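Local coordinates for transferrin (Manduca sexta, PDB 6WB6), which binds a single ferric ion per molecule together with a carbonate anion and transports iron as a secreted insect transferrin, at residues A[159-164]-A[186-191]; A[166-171]-A[193-198]; A[110-115]-A[213-218]; A[135-140]-A[153-158]; A[93-98]-A[249-254]. All blocks are in the same frame, centred on the assembly; numbering follows the deposited sequence.

Contact 1 (A[159-164]-A[186-191]); sequences FAKSCI and CSMCEH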
# COMPACT_ATOMS: atom_id res chain seq x y z
N PHE A 159 10.41 -24.09 12.05
CA PHE A 159 10.83 -24.95 10.97
C PHE A 159 12.35 -24.90 10.86
O PHE A 159 12.98 -23.90 11.19
CB PHE A 159 10.14 -24.54 9.67
CG PHE A 159 8.61 -24.65 9.72
CD1 PHE A 159 8.01 -25.87 9.99
CD2 PHE A 159 7.81 -23.56 9.51
CE1 PHE A 159 6.61 -26.00 10.05
CE2 PHE A 159 6.42 -23.67 9.56
CZ PHE A 159 5.82 -24.90 9.82
N ALA A 160 12.93 -26.03 10.47
CA ALA A 160 14.36 -26.10 10.24
C ALA A 160 14.75 -25.24 9.06
O ALA A 160 15.70 -24.46 9.12
CB ALA A 160 14.78 -27.55 9.98
N LYS A 161 14.04 -25.41 7.96
CA LYS A 161 14.22 -24.62 6.77
C LYS A 161 12.84 -24.44 6.15
O LYS A 161 11.92 -25.21 6.44
CB LYS A 161 15.16 -25.31 5.76
CG LYS A 161 16.52 -25.63 6.25
CD LYS A 161 17.40 -26.16 5.10
CE LYS A 161 18.87 -26.13 5.47
NZ LYS A 161 19.66 -26.95 4.52
N SER A 162 12.71 -23.42 5.32
CA SER A 162 11.44 -23.23 4.62
C SER A 162 11.72 -22.64 3.25
O SER A 162 12.86 -22.35 2.89
CB SER A 162 10.50 -22.34 5.42
OG SER A 162 10.49 -22.69 6.80
N CYS A 163 10.65 -22.52 2.46
CA CYS A 163 10.65 -21.64 1.30
C CYS A 163 9.46 -20.69 1.42
O CYS A 163 8.32 -21.10 1.19
CB CYS A 163 10.56 -22.41 -0.03
SG CYS A 163 10.51 -21.26 -1.40
N ILE A 164 9.74 -19.42 1.72
CA ILE A 164 8.66 -18.44 1.85
C ILE A 164 9.04 -17.18 1.10
O ILE A 164 9.54 -16.21 1.69
CB ILE A 164 8.33 -18.13 3.32
CG1 ILE A 164 7.97 -19.39 4.08
CG2 ILE A 164 7.11 -17.22 3.38
CD1 ILE A 164 7.61 -19.13 5.58
N CYS A 186 14.25 -19.18 3.19
CA CYS A 186 14.44 -19.20 1.75
C CYS A 186 15.30 -20.38 1.27
O CYS A 186 15.52 -20.50 0.06
CB CYS A 186 15.10 -17.88 1.31
SG CYS A 186 14.26 -16.37 1.90
N SER A 187 15.76 -21.25 2.18
CA SER A 187 16.75 -22.28 1.86
C SER A 187 16.16 -23.44 1.07
O SER A 187 16.90 -24.15 0.40
CB SER A 187 17.36 -22.86 3.14
OG SER A 187 17.72 -21.83 4.01
N MET A 188 14.85 -23.65 1.17
CA MET A 188 14.16 -24.65 0.39
C MET A 188 13.73 -24.14 -0.99
O MET A 188 13.24 -24.94 -1.80
CB MET A 188 12.93 -25.13 1.15
CG MET A 188 13.23 -25.80 2.49
SD MET A 188 14.44 -27.15 2.38
CE MET A 188 13.49 -28.38 1.49
N CYS A 189 13.92 -22.86 -1.29
CA CYS A 189 13.46 -22.32 -2.56
C CYS A 189 14.40 -22.67 -3.70
O CYS A 189 15.56 -23.03 -3.51
CB CYS A 189 13.35 -20.80 -2.49
SG CYS A 189 12.27 -20.26 -1.18
N GLU A 190 13.87 -22.50 -4.92
CA GLU A 190 14.68 -22.77 -6.09
C GLU A 190 15.87 -21.84 -6.14
O GLU A 190 16.97 -22.25 -6.49
CB GLU A 190 13.85 -22.63 -7.37
CG GLU A 190 14.68 -22.86 -8.62
CD GLU A 190 13.97 -22.48 -9.90
OE1 GLU A 190 13.05 -21.62 -9.88
OE2 GLU A 190 14.35 -23.07 -10.93
N HIS A 191 15.66 -20.56 -5.79
CA HIS A 191 16.75 -19.59 -5.76
C HIS A 191 16.74 -18.88 -4.42
O HIS A 191 16.03 -17.87 -4.24
CB HIS A 191 16.66 -18.66 -6.96
CG HIS A 191 17.17 -19.31 -8.22
ND1 HIS A 191 16.40 -20.18 -8.96
CD2 HIS A 191 18.39 -19.31 -8.80
CE1 HIS A 191 17.10 -20.65 -9.97
NE2 HIS A 191 18.32 -20.13 -9.90
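Cys-163 and Cys-189 are joined covalently, SG to SG at 2.0 Å, with a torsion of 108° about the S-S bond. On the Cys-163 side the sulfur stands anti to the backbone N (chi1 178°), which carries it off the edge of the short strand toward the loop; on the Cys-189 side it lies back beside its own backbone N. Next to the disulfide, Met-188 N donates to Ser-162 O over 2.9 Å. The N-H...O angle is 163°, but the donor stands above the carbonyl plane and not on a lone pair. Met-188 CB packs against Cys-163 CB at 3.8 Å, and Met-188 CG passes Lys-161 CB at 3.8 Å, the two chains crossing at about a right angle. Bends at chi2 and chi3 fold Met-188 SD back beside Lys-161 CB, at 3.9 Å. Farther out, Lys-161 CD rests on Ser-187 CB at 3.8 Å. A type I beta turn from Cys-186 to Cys-189, closed by Cys-189 N to Cys-186 O at 3.2 Å, sets the loop residues in place. The second shell is supplied by Cys-186, disulfide-bonded to Cys-195, and by Ser-162 OG, hydrogen-bonded to Ser-113 OG on the next strand. Geometrically this is a disulfide-pinned loop fastened to strand 161-163, which pairs with 112-114 in the mixed sheet of the transferrin N-lobe, the lobe that holds the ferric ion.

Contact 2 (A[166-171]-A[193-198]); sequences GKWSPD and ERCDYP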
# COMPACT_ATOMS: atom_id res chain seq x y z
N GLY A 166 8.72 -13.81 -1.61
CA GLY A 166 7.86 -12.66 -1.80
C GLY A 166 8.35 -11.47 -1.01
O GLY A 166 9.44 -11.47 -0.43
N LYS A 167 7.50 -10.45 -0.97
CA LYS A 167 7.83 -9.19 -0.30
C LYS A 167 7.42 -9.30 1.17
O LYS A 167 6.25 -9.12 1.51
CB LYS A 167 7.15 -8.02 -1.00
CG LYS A 167 7.55 -7.83 -2.46
CD LYS A 167 9.01 -8.16 -2.73
CE LYS A 167 9.59 -7.36 -3.90
NZ LYS A 167 9.24 -7.91 -5.23
N TRP A 168 8.38 -9.64 2.02
CA TRP A 168 8.12 -9.74 3.45
C TRP A 168 7.86 -8.37 4.08
O TRP A 168 7.07 -8.25 5.03
CB TRP A 168 9.33 -10.37 4.14
CG TRP A 168 9.70 -11.72 3.71
CD1 TRP A 168 9.13 -12.48 2.72
CD2 TRP A 168 10.77 -12.49 4.25
NE1 TRP A 168 9.78 -13.68 2.63
CE2 TRP A 168 10.79 -13.72 3.56
CE3 TRP A 168 11.71 -12.26 5.27
CZ2 TRP A 168 11.73 -14.71 3.84
CZ3 TRP A 168 12.63 -13.22 5.54
CH2 TRP A 168 12.64 -14.45 4.85
N SER A 169 8.55 -7.35 3.59
CA SER A 169 8.29 -5.98 3.94
C SER A 169 8.01 -5.17 2.69
O SER A 169 8.70 -5.35 1.68
CB SER A 169 9.47 -5.33 4.69
OG SER A 169 9.32 -3.93 4.68
N PRO A 170 7.06 -4.23 2.74
CA PRO A 170 6.93 -3.26 1.64
C PRO A 170 8.11 -2.33 1.52
O PRO A 170 8.22 -1.64 0.50
CB PRO A 170 5.66 -2.49 2.00
CG PRO A 170 5.64 -2.50 3.50
CD PRO A 170 6.23 -3.85 3.90
N ASP A 171 9.00 -2.29 2.51
CA ASP A 171 10.16 -1.43 2.40
C ASP A 171 11.31 -2.24 1.84
O ASP A 171 11.74 -3.21 2.48
CB ASP A 171 10.55 -0.82 3.74
CG ASP A 171 11.81 0.03 3.64
OD1 ASP A 171 11.82 1.01 2.86
OD2 ASP A 171 12.80 -0.31 4.33
N GLU A 193 18.93 -17.03 -2.60
CA GLU A 193 19.41 -15.67 -2.44
C GLU A 193 18.34 -14.65 -2.81
O GLU A 193 18.25 -13.59 -2.19
CB GLU A 193 20.67 -15.46 -3.28
N ARG A 194 17.49 -14.99 -3.77
CA ARG A 194 16.46 -14.08 -4.29
C ARG A 194 15.15 -14.19 -3.53
O ARG A 194 14.51 -13.16 -3.26
CB ARG A 194 16.22 -14.39 -5.77
CG ARG A 194 15.22 -13.48 -6.43
CD ARG A 194 15.62 -13.20 -7.86
NE ARG A 194 14.85 -12.10 -8.42
CZ ARG A 194 13.63 -12.22 -8.91
NH1 ARG A 194 13.02 -13.40 -8.91
NH2 ARG A 194 12.99 -11.16 -9.39
N CYS A 195 14.72 -15.41 -3.21
CA CYS A 195 13.56 -15.63 -2.35
C CYS A 195 12.37 -14.83 -2.84
O CYS A 195 11.61 -14.28 -2.05
CB CYS A 195 13.87 -15.25 -0.90
SG CYS A 195 12.86 -16.07 0.40
N ASP A 196 12.23 -14.71 -4.16
CA ASP A 196 11.11 -13.99 -4.74
C ASP A 196 10.50 -14.82 -5.87
O ASP A 196 11.08 -15.79 -6.33
CB ASP A 196 11.53 -12.63 -5.27
CG ASP A 196 10.42 -11.57 -5.11
OD1 ASP A 196 9.27 -11.93 -4.81
OD2 ASP A 196 10.70 -10.37 -5.28
N TYR A 197 9.29 -14.43 -6.28
CA TYR A 197 8.73 -14.95 -7.51
C TYR A 197 9.56 -14.45 -8.69
O TYR A 197 10.21 -13.40 -8.60
CB TYR A 197 7.28 -14.51 -7.67
CG TYR A 197 6.41 -14.85 -6.50
CD1 TYR A 197 5.98 -16.13 -6.30
CD2 TYR A 197 6.04 -13.88 -5.59
CE1 TYR A 197 5.19 -16.45 -5.24
CE2 TYR A 197 5.24 -14.18 -4.53
CZ TYR A 197 4.83 -15.48 -4.36
OH TYR A 197 4.03 -15.84 -3.33
N PRO A 198 9.62 -15.22 -9.79
CA PRO A 198 9.21 -16.63 -9.96
C PRO A 198 10.20 -17.55 -9.26
O PRO A 198 11.39 -17.29 -9.27
CB PRO A 198 9.27 -16.86 -11.48
CG PRO A 198 9.50 -15.50 -12.09
CD PRO A 198 10.16 -14.66 -11.03
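The indole of Trp-168 meets Cys-195 SG obliquely: the sulfur is 3.9 Å from Trp-168 CZ2 and 60° off the normal of the six-membered ring, a Cys sulfur-aromatic contact. The Tyr-197 ring is likewise approached at a slant, by Gly-166 CA, with Tyr-197 CE2 at 4.1 Å. Asp-196 CB lies over one face of the Arg-194 guanidinium, toward its rim, and Pro-198 N is at the edge, in plane. These groups belong to two loops of the transferrin N-lobe that flank helix 172-181, the second cross-linked within itself by Cys-186 to Cys-195. The anion site is near: Tyr-197 OH is hydrogen-bonded to Arg-120, a carbonate-pocket residue, while Trp-168 NE1 bonds to Ile-164 O and its ring makes a cation-pi contact with Lys-179. The backbones are joined by Gly-166 N donating to Cys-195 O at 3.0 Å, with an N-H...O angle of 157°. Asp-196 works in two directions: OD1 accepts from Tyr-197 N at 2.9 Å, on the anti side but tilted out of the carboxylate plane, and OD2 takes up the lysine. For that salt bridge the Lys-167 chain bends at chi2 and chi4, bringing NZ to 2.9 Å from Asp-196 OD2 on the syn lone pair.

Contact 3 (A[110-115]-A[213-218]); sequences GLRSCH and HNNGEV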
# COMPACT_ATOMS: atom_id res chain seq x y z
N GLY A 110 10.60 -28.32 13.57
CA GLY A 110 11.84 -28.84 13.08
C GLY A 110 11.80 -29.37 11.67
O GLY A 110 12.84 -29.80 11.16
N LEU A 111 10.65 -29.33 11.01
CA LEU A 111 10.56 -29.84 9.66
C LEU A 111 11.03 -28.80 8.65
O LEU A 111 11.05 -27.60 8.92
CB LEU A 111 9.13 -30.25 9.32
CG LEU A 111 8.52 -31.41 10.10
CD1 LEU A 111 7.13 -31.65 9.52
CD2 LEU A 111 9.32 -32.65 10.01
N ARG A 112 11.45 -29.29 7.48
CA ARG A 112 11.66 -28.43 6.33
C ARG A 112 10.32 -28.20 5.62
O ARG A 112 9.73 -29.14 5.09
CB ARG A 112 12.68 -29.05 5.39
CG ARG A 112 14.01 -29.44 6.04
CD ARG A 112 14.95 -29.94 4.96
NE ARG A 112 14.51 -31.25 4.47
CZ ARG A 112 14.72 -32.38 5.12
NH1 ARG A 112 15.41 -32.36 6.26
NH2 ARG A 112 14.27 -33.53 4.62
N SER A 113 9.88 -26.94 5.59
CA SER A 113 8.51 -26.56 5.24
C SER A 113 8.46 -25.85 3.89
O SER A 113 9.33 -25.04 3.57
CB SER A 113 7.91 -25.63 6.30
OG SER A 113 8.60 -24.40 6.37
N CYS A 114 7.42 -26.16 3.11
CA CYS A 114 7.25 -25.64 1.77
C CYS A 114 5.98 -24.81 1.71
O CYS A 114 4.87 -25.34 1.86
CB CYS A 114 7.19 -26.77 0.74
SG CYS A 114 8.57 -27.90 0.75
N HIS A 115 6.14 -23.53 1.43
CA HIS A 115 5.07 -22.56 1.52
C HIS A 115 4.82 -21.98 0.15
O HIS A 115 5.73 -21.90 -0.69
CB HIS A 115 5.42 -21.41 2.50
CG HIS A 115 5.63 -21.88 3.92
ND1 HIS A 115 4.65 -21.79 4.88
CD2 HIS A 115 6.70 -22.46 4.52
CE1 HIS A 115 5.09 -22.32 6.01
NE2 HIS A 115 6.34 -22.71 5.82
N HIS A 213 10.34 -32.95 -4.68
CA HIS A 213 11.56 -32.88 -5.45
C HIS A 213 12.71 -32.16 -4.75
O HIS A 213 13.86 -32.34 -5.17
CB HIS A 213 11.30 -32.17 -6.78
CG HIS A 213 10.17 -32.76 -7.57
ND1 HIS A 213 9.44 -32.04 -8.48
CD2 HIS A 213 9.63 -34.01 -7.55
CE1 HIS A 213 8.51 -32.82 -9.01
NE2 HIS A 213 8.60 -34.02 -8.46
N ASN A 214 12.43 -31.35 -3.72
CA ASN A 214 13.50 -30.70 -2.98
C ASN A 214 13.52 -31.14 -1.52
O ASN A 214 13.95 -30.40 -0.64
CB ASN A 214 13.41 -29.17 -3.06
CG ASN A 214 14.75 -28.50 -2.83
OD1 ASN A 214 15.78 -29.08 -3.13
ND2 ASN A 214 14.73 -27.27 -2.30
N ASN A 215 13.06 -32.36 -1.26
CA ASN A 215 13.28 -32.98 0.04
C ASN A 215 12.69 -32.13 1.17
O ASN A 215 13.13 -32.21 2.30
CB ASN A 215 14.77 -33.23 0.27
CG ASN A 215 15.03 -34.32 1.27
OD1 ASN A 215 14.17 -35.15 1.55
ND2 ASN A 215 16.25 -34.34 1.82
N GLY A 216 11.68 -31.32 0.86
CA GLY A 216 10.86 -30.74 1.89
C GLY A 216 10.09 -31.80 2.64
O GLY A 216 9.88 -32.89 2.15
N GLU A 217 9.64 -31.46 3.85
CA GLU A 217 8.97 -32.45 4.68
C GLU A 217 7.52 -32.12 4.97
O GLU A 217 6.79 -33.00 5.45
CB GLU A 217 9.72 -32.63 6.00
CG GLU A 217 10.97 -33.49 5.88
CD GLU A 217 11.96 -33.20 6.99
OE1 GLU A 217 12.11 -31.99 7.30
OE2 GLU A 217 12.56 -34.15 7.55
N VAL A 218 7.08 -30.89 4.70
CA VAL A 218 5.68 -30.52 4.80
C VAL A 218 5.44 -29.42 3.79
O VAL A 218 6.30 -28.58 3.56
CB VAL A 218 5.33 -30.08 6.24
CG1 VAL A 218 6.17 -28.89 6.65
CG2 VAL A 218 3.86 -29.75 6.34
O HOH W 1 13.90 -31.41 9.18
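Arg-112 and Glu-217 lie with their flat ends stacked, guanidinium and carboxylate planes only 16° apart and Glu-217 OE1 3.4 Å above the centre of the Arg-112 guanidinium. Their salt bridge, Arg-112 NH2 to Glu-217 OE2 at 3.4 Å, therefore rests on charge alone, because the oxygen sits well out of the plane and no N-H points at it. The N-H groups are directed to the edge instead: NE and NH2 of Arg-112 grip the single oxygen Asn-215 O side-on, at 2.7 Å from NE, with that oxygen in the guanidinium plane. A bend at chi3 (-71°) swings the arginine head round to this carbonyl. Glu-217 OE1, meanwhile, receives Arg-112 N at 2.8 Å in a nearly straight bond (173°) and also a proton from a water that donates to Gly-110 O as well. Thus the carboxylate is held both by the main chain of the strand and by the face of its arginine.

The backbones interlock just as closely. Arg-112 O accepts from Glu-217 N at 2.6 Å and from Val-218 N, and Cys-114 N donates to Val-218 O at 2.7 Å, part of the parallel bridge that pairs Ser-113 with Val-218. On the apolar side the Leu-111 and Val-218 side chains cross at about a right angle, CD1 to CB at 4.1 Å.

Strand 112-114 lies between two parallel neighbours, 161-163 and 218-222. The disulfide from Cys-114 to Cys-210 ties it to helix 203-213, and Val-218 packs on Ile-94 and Val-96 of strand 90-97.

Contact 4 (A[135-140]-A[153-158]); sequences AVFPKM and KALSTF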
# COMPACT_ATOMS: atom_id res chain seq x y z
N ALA A 135 1.28 -24.56 21.92
CA ALA A 135 2.33 -24.13 22.84
C ALA A 135 3.72 -24.31 22.25
O ALA A 135 4.64 -23.55 22.56
CB ALA A 135 2.21 -24.89 24.16
N VAL A 136 3.90 -25.32 21.40
CA VAL A 136 5.23 -25.59 20.86
C VAL A 136 5.66 -24.48 19.91
O VAL A 136 6.87 -24.26 19.71
CB VAL A 136 5.19 -26.99 20.21
CG1 VAL A 136 4.27 -27.00 19.04
CG2 VAL A 136 6.58 -27.45 19.80
N PHE A 137 4.72 -23.74 19.35
CA PHE A 137 5.03 -22.70 18.36
C PHE A 137 5.60 -21.46 19.05
O PHE A 137 5.04 -21.00 20.04
CB PHE A 137 3.77 -22.31 17.57
CG PHE A 137 4.08 -21.60 16.29
CD1 PHE A 137 4.54 -22.30 15.17
CD2 PHE A 137 3.94 -20.22 16.22
CE1 PHE A 137 4.86 -21.65 14.01
CE2 PHE A 137 4.26 -19.55 15.05
CZ PHE A 137 4.72 -20.27 13.94
N PRO A 138 6.67 -20.87 18.51
CA PRO A 138 7.25 -19.68 19.16
C PRO A 138 6.21 -18.58 19.31
O PRO A 138 5.31 -18.42 18.49
CB PRO A 138 8.36 -19.24 18.20
CG PRO A 138 8.66 -20.45 17.34
CD PRO A 138 7.41 -21.27 17.30
N LYS A 139 6.36 -17.81 20.39
CA LYS A 139 5.54 -16.65 20.62
C LYS A 139 6.00 -15.51 19.73
O LYS A 139 7.12 -15.48 19.23
CB LYS A 139 5.61 -16.21 22.09
CG LYS A 139 5.15 -17.29 23.07
CD LYS A 139 3.71 -17.67 22.74
CE LYS A 139 3.12 -18.67 23.73
NZ LYS A 139 1.89 -19.28 23.18
N MET A 140 5.09 -14.56 19.52
CA MET A 140 5.30 -13.53 18.51
C MET A 140 5.04 -12.12 19.07
O MET A 140 4.79 -11.20 18.29
CB MET A 140 4.41 -13.82 17.31
CG MET A 140 4.92 -15.01 16.45
SD MET A 140 3.79 -15.36 15.08
CE MET A 140 2.51 -16.22 15.94
N LYS A 153 10.44 -14.54 12.46
CA LYS A 153 11.29 -15.15 13.47
C LYS A 153 10.67 -16.44 13.95
O LYS A 153 11.32 -17.49 13.99
CB LYS A 153 11.52 -14.18 14.63
CG LYS A 153 12.44 -14.71 15.72
CD LYS A 153 12.79 -13.58 16.70
N ALA A 154 9.36 -16.40 14.22
CA ALA A 154 8.65 -17.58 14.68
C ALA A 154 8.78 -18.71 13.66
O ALA A 154 9.11 -19.84 14.01
CB ALA A 154 7.18 -17.23 14.93
N LEU A 155 8.52 -18.42 12.40
CA LEU A 155 8.64 -19.48 11.41
C LEU A 155 10.07 -20.02 11.32
O LEU A 155 10.28 -21.23 11.34
CB LEU A 155 8.13 -18.97 10.07
CG LEU A 155 6.60 -18.80 10.09
CD1 LEU A 155 6.17 -17.81 9.02
CD2 LEU A 155 5.86 -20.17 9.93
N SER A 156 11.07 -19.13 11.26
CA SER A 156 12.46 -19.57 11.07
C SER A 156 13.02 -20.30 12.28
O SER A 156 14.03 -21.00 12.16
CB SER A 156 13.38 -18.40 10.76
OG SER A 156 13.43 -17.54 11.86
N THR A 157 12.39 -20.12 13.44
CA THR A 157 12.72 -20.85 14.66
C THR A 157 11.95 -22.15 14.82
O THR A 157 12.41 -23.05 15.53
CB THR A 157 12.44 -19.92 15.86
OG1 THR A 157 13.47 -18.94 15.93
CG2 THR A 157 12.34 -20.69 17.17
N PHE A 158 10.78 -22.28 14.20
CA PHE A 158 9.98 -23.49 14.36
C PHE A 158 10.34 -24.52 13.30
O PHE A 158 10.54 -25.70 13.60
CB PHE A 158 8.49 -23.13 14.27
CG PHE A 158 7.53 -24.26 14.57
CD1 PHE A 158 7.32 -24.72 15.86
CD2 PHE A 158 6.77 -24.81 13.56
CE1 PHE A 158 6.40 -25.72 16.12
CE2 PHE A 158 5.84 -25.81 13.83
CZ PHE A 158 5.66 -26.26 15.10
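Phe-137 and Phe-158 form the aromatic part of the contact, an edge-to-face pair with centroids 4.9 Å apart and planes at 57°. The edge belongs to Phe-137, whose CD1 stands over the centre of the Phe-158 ring, 3.6 Å from Phe-158 CG. Both side chains leave with CG opposite the backbone N (chi1 -162° for Phe-137, -174° for Phe-158), and the two side chains cross at about a right angle. Aliphatic contacts surround the pair. Val-136 CG1 reaches the edge of the Phe-158 ring, near its plane, at 3.8 Å from CE1. The far end of the Phe-137 ring meets the helix: CE2 lies 3.7 Å from Ala-154 CB, and Leu-155 CD2 is near the plane at its edge. Ala-154 CB is also pressed by Met-140 CG at 3.5 Å and approached by Pro-138 CB at 4.0 Å, so one methyl is shared by Phe-137, Met-140 and Pro-138. Pro-138 CD sits 3.7 Å from Phe-158 CB, and its CG approaches both Ala-154 O, at 3.4 Å, and Thr-157 CG2. Of polar bonds there are none: no hydrogen bond crosses between the two segments, so apolar packing carries the join. Beyond it, Phe-137 and Leu-155 both lean on Leu-128 of helix 121-131. The pattern is that of a proline-bearing loop folded over the last turns of the helix it leads into, between helices 121-131 and 147-158 of the transferrin N-lobe.

Contact 5 (A[93-98]-A[249-254]); sequences VIVVHK and FRYLCV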
# COMPACT_ATOMS: atom_id res chain seq x y z
N VAL A 93 -4.51 -27.09 2.97
CA VAL A 93 -4.14 -28.43 3.38
C VAL A 93 -2.68 -28.44 3.76
O VAL A 93 -1.91 -27.54 3.40
CB VAL A 93 -4.44 -29.50 2.28
CG1 VAL A 93 -5.95 -29.61 2.08
CG2 VAL A 93 -3.76 -29.21 1.02
N ILE A 94 -2.33 -29.48 4.51
CA ILE A 94 -0.96 -29.80 4.91
C ILE A 94 -0.61 -31.12 4.21
O ILE A 94 -1.33 -32.11 4.37
CB ILE A 94 -0.84 -29.96 6.43
CG1 ILE A 94 -1.47 -28.79 7.19
CG2 ILE A 94 0.64 -30.13 6.80
CD1 ILE A 94 -1.54 -29.02 8.66
N VAL A 95 0.48 -31.14 3.44
CA VAL A 95 0.84 -32.31 2.64
C VAL A 95 2.23 -32.79 3.07
O VAL A 95 3.18 -32.00 3.10
CB VAL A 95 0.78 -32.03 1.13
CG1 VAL A 95 1.16 -33.29 0.32
CG2 VAL A 95 -0.65 -31.50 0.69
N VAL A 96 2.33 -34.08 3.39
CA VAL A 96 3.56 -34.71 3.87
C VAL A 96 3.83 -35.97 3.06
O VAL A 96 2.96 -36.48 2.35
CB VAL A 96 3.47 -35.06 5.36
CG1 VAL A 96 3.37 -33.82 6.19
CG2 VAL A 96 2.27 -35.96 5.63
N HIS A 97 5.06 -36.49 3.18
CA HIS A 97 5.39 -37.81 2.66
C HIS A 97 4.70 -38.84 3.52
O HIS A 97 4.58 -38.67 4.73
CB HIS A 97 6.90 -38.04 2.67
CG HIS A 97 7.65 -37.17 1.71
ND1 HIS A 97 8.13 -35.92 2.05
CD2 HIS A 97 8.02 -37.37 0.42
CE1 HIS A 97 8.75 -35.39 1.01
NE2 HIS A 97 8.69 -36.25 0.01
N LYS A 98 4.22 -39.93 2.89
CA LYS A 98 3.43 -40.91 3.63
C LYS A 98 4.19 -41.48 4.83
O LYS A 98 3.58 -41.79 5.86
CB LYS A 98 2.99 -42.05 2.71
CG LYS A 98 4.09 -42.98 2.25
CD LYS A 98 3.49 -44.31 1.77
CE LYS A 98 4.52 -45.22 1.11
NZ LYS A 98 3.91 -46.51 0.67
N PHE A 249 2.16 -39.82 -0.71
CA PHE A 249 1.91 -38.59 0.02
C PHE A 249 0.59 -38.69 0.74
O PHE A 249 -0.24 -39.56 0.46
CB PHE A 249 1.93 -37.37 -0.91
CG PHE A 249 3.22 -37.20 -1.60
CD1 PHE A 249 3.49 -37.88 -2.77
CD2 PHE A 249 4.21 -36.40 -1.04
CE1 PHE A 249 4.69 -37.75 -3.40
CE2 PHE A 249 5.42 -36.27 -1.66
CZ PHE A 249 5.67 -36.96 -2.84
N ARG A 250 0.40 -37.78 1.70
CA ARG A 250 -0.78 -37.78 2.53
C ARG A 250 -1.09 -36.35 2.96
O ARG A 250 -0.19 -35.52 3.13
CB ARG A 250 -0.59 -38.65 3.78
CG ARG A 250 -0.29 -40.13 3.52
CD ARG A 250 -1.55 -40.97 3.30
NE ARG A 250 -1.23 -42.40 3.31
CZ ARG A 250 -0.70 -43.07 2.29
NH1 ARG A 250 -0.43 -42.46 1.15
NH2 ARG A 250 -0.45 -44.36 2.41
N TYR A 251 -2.37 -36.07 3.16
CA TYR A 251 -2.71 -34.89 3.93
C TYR A 251 -2.42 -35.20 5.38
O TYR A 251 -2.62 -36.33 5.84
CB TYR A 251 -4.17 -34.51 3.77
CG TYR A 251 -4.63 -34.23 2.38
CD1 TYR A 251 -4.14 -33.16 1.65
CD2 TYR A 251 -5.63 -34.99 1.81
CE1 TYR A 251 -4.59 -32.90 0.37
CE2 TYR A 251 -6.09 -34.75 0.56
CZ TYR A 251 -5.58 -33.71 -0.17
OH TYR A 251 -6.07 -33.49 -1.43
N LEU A 252 -1.96 -34.21 6.12
CA LEU A 252 -1.87 -34.29 7.56
C LEU A 252 -3.06 -33.52 8.13
O LEU A 252 -3.26 -32.34 7.80
CB LEU A 252 -0.54 -33.72 8.05
CG LEU A 252 -0.34 -33.67 9.57
CD1 LEU A 252 -0.19 -35.06 10.17
CD2 LEU A 252 0.88 -32.81 9.93
N CYS A 253 -3.88 -34.20 8.93
CA CYS A 253 -5.10 -33.64 9.49
C CYS A 253 -4.85 -33.04 10.88
O CYS A 253 -3.87 -33.37 11.55
CB CYS A 253 -6.19 -34.71 9.56
SG CYS A 253 -6.38 -35.66 8.02
N VAL A 254 -5.72 -32.11 11.29
CA VAL A 254 -5.56 -31.52 12.62
C VAL A 254 -5.53 -32.61 13.68
O VAL A 254 -4.85 -32.48 14.70
CB VAL A 254 -6.66 -30.48 12.92
CG1 VAL A 254 -6.45 -29.83 14.32
CG2 VAL A 254 -6.69 -29.41 11.87
O HOH W 2 -4.43 -31.12 5.64
O HOH W 3 0.64 -45.94 0.42
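Val-96 and Arg-250 form the hydrogen-bonded pair at the centre of this antiparallel ladder, with Val-96 N to Arg-250 O and Arg-250 N to Val-96 O both at 2.9 Å. The first of these is almost straight, at 172°. Leu-252 N to Ile-94 O, at 2.8 Å, continues the ladder, and Val-95 with Tyr-251 is a non-hydrogen-bonded pair. The short strand axes run at 141° to each other and approach to 4.5 Å. Packing is tight around the tyrosine, where Val-93 CB and Val-95 CG2 both approach Tyr-251 CD1, the former at 3.7 Å, while Ile-94 O lies at the edge of the ring. A water joins Ile-94 N and Leu-252 O nearby. Tight packing extends to His-97, whose ring has Phe-249 CD2 over one face; His-97 CD2 comes within 3.5 Å of Phe-249 CE2, and the planes meet at 39°, an oblique pair.

The looser part is the Lys-98 and Arg-250 pair beyond His-97. Lys-98 CB covers the centre of one face of the Arg-250 guanidinium, 3.8 Å from NH1, and a water accepts from Arg-250 NH2 at 2.8 Å but only weakly from Lys-98 NZ. Arg-250 NH1 turns back to Phe-249 O and to Glu-247 O.

In the mixed sheet, strand 90-97 also pairs with 218-222 and 249-252 with 258-260. Helix 203-213 meets Val-95, His-97 and Phe-249 through Leu-211, and helix 223-229 meets Val-93, Val-95 and Tyr-251 through Thr-226.

Overall arrangement
From the N terminus, strand 90-97 opens contact 5, the longest loop, which returns only at 249-252 and encloses the other four. Within it, 110-115 opens contact 3, closed at 213-218, and contacts 1, 2 and 4 all fall inside that span. Contact 4 closes first, at helix 147-158, before contact 1 begins on strand 161-163. Contacts 1 and 2 then cross, their segments alternating, and the disulfide Cys-186 to Cys-195 links them. Strands 161-163 and 112-114 join contacts 1 and 3 in one sheet, which contact 5 extends; Phe-158 O to Gly-110 N connects contact 4 to contact 3. All five belong to the N-terminal transferrin half.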